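Local coordinates for protein multiheme cytochrome cf (Carboxydothermus ferrireducens DSM 11255, PDB 6QVM) that probably reduces insoluble extracellular Fe(III) by passing electrons along its chain of c-type hemes, with a separate module that inserts it into the S-layer, at residues L171-A174 / G178-S181; S118-V123 / M137-A142. All blocks are in the same frame, centred on the assembly; numbering follows the deposited sequence.

How the contacts relate
Both contacts lie in a heme-free lobe at one end of the elongated chain, probably the module that binds the S-layer. Along the sequence they come in series: contact 2 joins the loop before helix 129-139 to the end of that helix, and contact 1 folds the loop after helix 165-176 back on that helix's last turns. Their centres are about 16 Å apart, yet they touch: the ring of W173 rests on M137, L140 and A142, and Y179 meets L140. Helix 129-139 is thus shared, forming part of contact 2 and receiving L171, Y179 and L180 of contact 1. Each contact includes a Schellman motif where a helix ends and the chain turns; together they join successive helices of this lobe.

Contact 1: L171-A174 / G178-S181; sequences LVWA and GYLS
The carbonyl of A174 receives the chain as it turns back from helix 165-176. L180 N donates to A174 O at 3.1 Å in a nearly straight bond (168°), approaching from above the carbonyl plane, while Y179 N adds a weak, bent one to the same oxygen. Beside this polar grip, the L180 side chain reaches back to the helix, where its CD1 lies 3.9 Å from A174 CB and equally close to L171 CD1; the two leucines cross at about a right angle. A174 suits its place because its short methyl leaves the loop room to lie close. Next to it the aromatic pair forms an offset edge-to-face stack: the edge of Y179 is turned to the face of W173, with Y179 CE2 3.8 Å from W173 CZ2 and the ring planes at 72°. Y179 CG stands beside its own backbone N (chi1 -58°), which swings the ring over toward the tryptophan. What sets up the reversal is the Schellman motif at G178, a left-handed backbone conformation in which a side chain would collide with the carbonyl oxygen just before it, so glycine suits the turn. Further out, helix 129-139 covers the leucines through L132 and A133, and W173 also packs on E145 and V146 of helix 143-146. The carbonyl of the buried A174, near the helix end, is thus met by one good bond from L180 and a weaker one from Y179, while apolar and aromatic groups fix the loop's direction.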
loop_
_atom_site.group_PDB
_atom_site.type_symbol
_atom_site.label_atom_id
_atom_site.label_comp_id
_atom_site.label_asym_id
_atom_site.label_seq_id
_atom_site.Cartn_x
_atom_site.Cartn_y
_atom_site.Cartn_z
ATOM N N LEU A 171 -48.318 -17.429 -4.352
ATOM C CA LEU A 171 -49.128 -16.725 -3.363
ATOM C C LEU A 171 -49.700 -17.679 -2.320
ATOM O O LEU A 171 -49.893 -17.288 -1.165
ATOM C CB LEU A 171 -50.245 -15.956 -4.065
ATOM C CG LEU A 171 -51.119 -14.982 -3.272
ATOM C CD1 LEU A 171 -50.272 -14.015 -2.464
ATOM C CD2 LEU A 171 -52.021 -14.221 -4.231
ATOM N N VAL A 172 -49.974 -18.925 -2.707
ATOM C CA VAL A 172 -50.499 -19.899 -1.758
ATOM C C VAL A 172 -49.373 -20.473 -0.903
ATOM O O VAL A 172 -49.536 -20.687 0.305
ATOM C CB VAL A 172 -51.281 -20.996 -2.502
ATOM C CG1 VAL A 172 -51.851 -22.000 -1.524
ATOM C CG2 VAL A 172 -52.366 -20.371 -3.352
ATOM N N TRP A 173 -48.223 -20.755 -1.522
ATOM C CA TRP A 173 -47.043 -21.169 -0.765
ATOM C C TRP A 173 -46.703 -20.148 0.314
ATOM O O TRP A 173 -46.437 -20.502 1.469
ATOM C CB TRP A 173 -45.848 -21.367 -1.707
ATOM C CG TRP A 173 -44.517 -21.314 -1.012
ATOM C CD1 TRP A 173 -43.962 -22.285 -0.229
ATOM C CD2 TRP A 173 -43.577 -20.231 -1.039
ATOM N NE1 TRP A 173 -42.735 -21.874 0.233
ATOM C CE2 TRP A 173 -42.475 -20.618 -0.251
ATOM C CE3 TRP A 173 -43.561 -18.972 -1.651
ATOM C CZ2 TRP A 173 -41.368 -19.795 -0.062
ATOM C CZ3 TRP A 173 -42.458 -18.158 -1.464
ATOM C CH2 TRP A 173 -41.379 -18.571 -0.676
ATOM N N ALA A 174 -46.739 -18.866 -0.046
ATOM C CA ALA A 174 -46.390 -17.815 0.903
ATOM C C ALA A 174 -47.375 -17.744 2.066
ATOM O O ALA A 174 -46.999 -17.329 3.166
ATOM C CB ALA A 174 -46.313 -16.469 0.189
ATOM N N GLY A 178 -46.830 -18.742 5.966
ATOM C CA GLY A 178 -47.049 -17.660 6.901
ATOM C C GLY A 178 -46.372 -16.354 6.552
ATOM O O GLY A 178 -46.408 -15.421 7.362
ATOM N N TYR A 179 -45.762 -16.245 5.370
ATOM C CA TYR A 179 -45.140 -14.984 4.973
ATOM C C TYR A 179 -46.189 -13.929 4.640
ATOM O O TYR A 179 -45.996 -12.743 4.925
ATOM C CB TYR A 179 -44.212 -15.212 3.784
ATOM C CG TYR A 179 -43.115 -16.221 4.041
ATOM C CD1 TYR A 179 -42.454 -16.265 5.263
ATOM C CD2 TYR A 179 -42.745 -17.134 3.062
ATOM C CE1 TYR A 179 -41.454 -17.189 5.501
ATOM C CE2 TYR A 179 -41.745 -18.063 3.288
ATOM C CZ TYR A 179 -41.103 -18.084 4.508
ATOM O OH TYR A 179 -40.109 -19.005 4.737
ATOM N N LEU A 180 -47.293 -14.341 4.023
ATOM C CA LEU A 180 -48.449 -13.492 3.785
ATOM C C LEU A 180 -49.681 -14.168 4.373
ATOM O O LEU A 180 -49.666 -15.360 4.691
ATOM C CB LEU A 180 -48.643 -13.219 2.288
ATOM C CG LEU A 180 -47.542 -12.438 1.564
ATOM C CD1 LEU A 180 -47.564 -12.732 0.068
ATOM C CD2 LEU A 180 -47.691 -10.944 1.814
ATOM N N SER A 181 -50.763 -13.408 4.500
ATOM C CA SER A 181 -51.963 -13.909 5.143
ATOM C C SER A 181 -53.129 -13.917 4.167
ATOM O O SER A 181 -53.113 -13.243 3.132
ATOM C CB SER A 181 -52.325 -13.067 6.373
ATOM O OG SER A 181 -52.582 -11.720 6.008
#

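Contact 2: S118-V123 / M137-A142; sequences SAFGKV and MVALKA
V138 sets one methyl over the face of the F120 ring, and this CH-pi contact is the heart of the meeting between loop and helix. V138 CG1 sits 3.7 Å from the centroid of the F120 ring and only 15° off its normal. The CA-CB bond of V138 points toward the loop, and with CG1 anti to the backbone N (chi1 179°), beside the carbonyl carbon, that methyl comes to lie over the ring. Other van der Waals contacts extend the patch: A139 CB lies in the plane of the ring at its edge, 4.0 Å from F120 CE2, and A119 O approaches V138 CG1 at 3.6 Å. Valine suits the spot because its branch at CB brings a methyl and the CB itself against the ring, while a small alanine fits at the rim. In the fold, this closes a helix-loop-helix arrangement, for V106 and A110 of helix 102-113 and F135 of helix 129-139 also pack on F120. Replacing F120 by an alanine is likely to leave the V138 methyl without its aromatic face and open a gap between helices 102-113 and 129-139. Backbone bonds shape both partners. G121 N bonds to S118 O at 2.8 Å, and at the backbone angles of G121 a CB would run into the preceding carbonyl oxygen. Helix 129-139 ends in a Schellman motif at K141, where K141 N reaches V138 O at 2.8 Å and A142 N reaches M137 O at 3.0 Å.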
loop_
_atom_site.group_PDB
_atom_site.type_symbol
_atom_site.label_atom_id
_atom_site.label_comp_id
_atom_site.label_asym_id
_atom_site.label_seq_id
_atom_site.Cartn_x
_atom_site.Cartn_y
_atom_site.Cartn_z
ATOM N N SER A 118 -31.828 -9.160 -12.094
ATOM C CA SER A 118 -32.509 -9.641 -13.290
ATOM C C SER A 118 -33.237 -10.955 -13.049
ATOM O O SER A 118 -34.232 -11.238 -13.731
ATOM C CB SER A 118 -31.511 -9.812 -14.434
ATOM O OG SER A 118 -30.535 -10.787 -14.109
ATOM N N ALA A 119 -32.772 -11.759 -12.088
ATOM C CA ALA A 119 -33.449 -13.014 -11.782
ATOM C C ALA A 119 -34.897 -12.802 -11.360
ATOM O O ALA A 119 -35.673 -13.762 -11.328
ATOM C CB ALA A 119 -32.692 -13.769 -10.689
ATOM N N PHE A 120 -35.280 -11.563 -11.049
ATOM C CA PHE A 120 -36.652 -11.235 -10.691
ATOM C C PHE A 120 -37.467 -10.737 -11.877
ATOM O O PHE A 120 -38.700 -10.700 -11.792
ATOM C CB PHE A 120 -36.662 -10.192 -9.568
ATOM C CG PHE A 120 -35.950 -10.639 -8.319
ATOM C CD1 PHE A 120 -34.566 -10.589 -8.232
ATOM C CD2 PHE A 120 -36.666 -11.111 -7.232
ATOM C CE1 PHE A 120 -33.911 -11.007 -7.084
ATOM C CE2 PHE A 120 -36.019 -11.528 -6.082
ATOM C CZ PHE A 120 -34.639 -11.477 -6.008
ATOM N N GLY A 121 -36.806 -10.349 -12.971
ATOM C CA GLY A 121 -37.491 -10.024 -14.205
ATOM C C GLY A 121 -37.851 -8.556 -14.327
ATOM O O GLY A 121 -37.474 -7.706 -13.513
ATOM N N LYS A 122 -38.607 -8.262 -15.385
ATOM C CA LYS A 122 -39.085 -6.906 -15.624
ATOM C C LYS A 122 -39.899 -6.420 -14.433
ATOM O O LYS A 122 -40.543 -7.204 -13.730
ATOM C CB LYS A 122 -39.930 -6.857 -16.901
ATOM C CG LYS A 122 -39.867 -5.539 -17.650
ATOM C CD LYS A 122 -38.829 -5.574 -18.758
ATOM N N VAL A 123 -39.864 -5.110 -14.209
ATOM C CA VAL A 123 -40.314 -4.520 -12.953
ATOM C C VAL A 123 -40.913 -3.151 -13.239
ATOM O O VAL A 123 -40.333 -2.361 -13.991
ATOM C CB VAL A 123 -39.138 -4.416 -11.956
ATOM C CG1 VAL A 123 -39.282 -3.201 -11.056
ATOM C CG2 VAL A 123 -39.011 -5.698 -11.134
ATOM N N MET A 137 -40.516 -15.781 -3.708
ATOM C CA MET A 137 -40.150 -17.122 -4.146
ATOM C C MET A 137 -38.774 -17.125 -4.799
ATOM O O MET A 137 -37.953 -18.012 -4.537
ATOM C CB MET A 137 -41.208 -17.660 -5.107
ATOM C CG MET A 137 -40.835 -18.972 -5.752
ATOM S SD MET A 137 -41.805 -19.274 -7.238
ATOM C CE MET A 137 -41.239 -17.932 -8.277
ATOM N N VAL A 138 -38.508 -16.139 -5.660
ATOM C CA VAL A 138 -37.183 -15.993 -6.263
ATOM C C VAL A 138 -36.129 -15.830 -5.177
ATOM O O VAL A 138 -35.154 -16.586 -5.106
ATOM C CB VAL A 138 -37.159 -14.802 -7.235
ATOM C CG1 VAL A 138 -35.774 -14.640 -7.835
ATOM C CG2 VAL A 138 -38.208 -14.965 -8.317
ATOM N N ALA A 139 -36.332 -14.846 -4.299
ATOM C CA ALA A 139 -35.316 -14.508 -3.310
ATOM C C ALA A 139 -35.053 -15.671 -2.360
ATOM O O ALA A 139 -33.905 -15.911 -1.970
ATOM C CB ALA A 139 -35.720 -13.254 -2.541
ATOM N N LEU A 140 -36.099 -16.397 -1.961
ATOM C CA LEU A 140 -35.893 -17.578 -1.130
ATOM C C LEU A 140 -35.490 -18.798 -1.947
ATOM O O LEU A 140 -35.330 -19.877 -1.369
ATOM C CB LEU A 140 -37.145 -17.894 -0.310
ATOM C CG LEU A 140 -37.486 -16.904 0.806
ATOM C CD1 LEU A 140 -38.378 -17.559 1.850
ATOM C CD2 LEU A 140 -36.214 -16.366 1.438
ATOM N N LYS A 141 -35.340 -18.644 -3.262
ATOM C CA LYS A 141 -34.935 -19.719 -4.168
ATOM C C LYS A 141 -35.749 -20.986 -3.899
ATOM O O LYS A 141 -35.221 -22.074 -3.660
ATOM C CB LYS A 141 -33.434 -19.984 -4.059
ATOM C CG LYS A 141 -32.563 -18.789 -4.414
ATOM C CD LYS A 141 -31.089 -19.136 -4.339
ATOM C CE LYS A 141 -30.725 -19.735 -2.995
ATOM N NZ LYS A 141 -29.261 -19.656 -2.735
ATOM N N ALA A 142 -37.068 -20.815 -3.940
ATOM C CA ALA A 142 -38.011 -21.854 -3.552
ATOM C C ALA A 142 -38.920 -22.249 -4.710
ATOM O O ALA A 142 -40.067 -22.644 -4.494
ATOM C CB ALA A 142 -38.841 -21.405 -2.351
#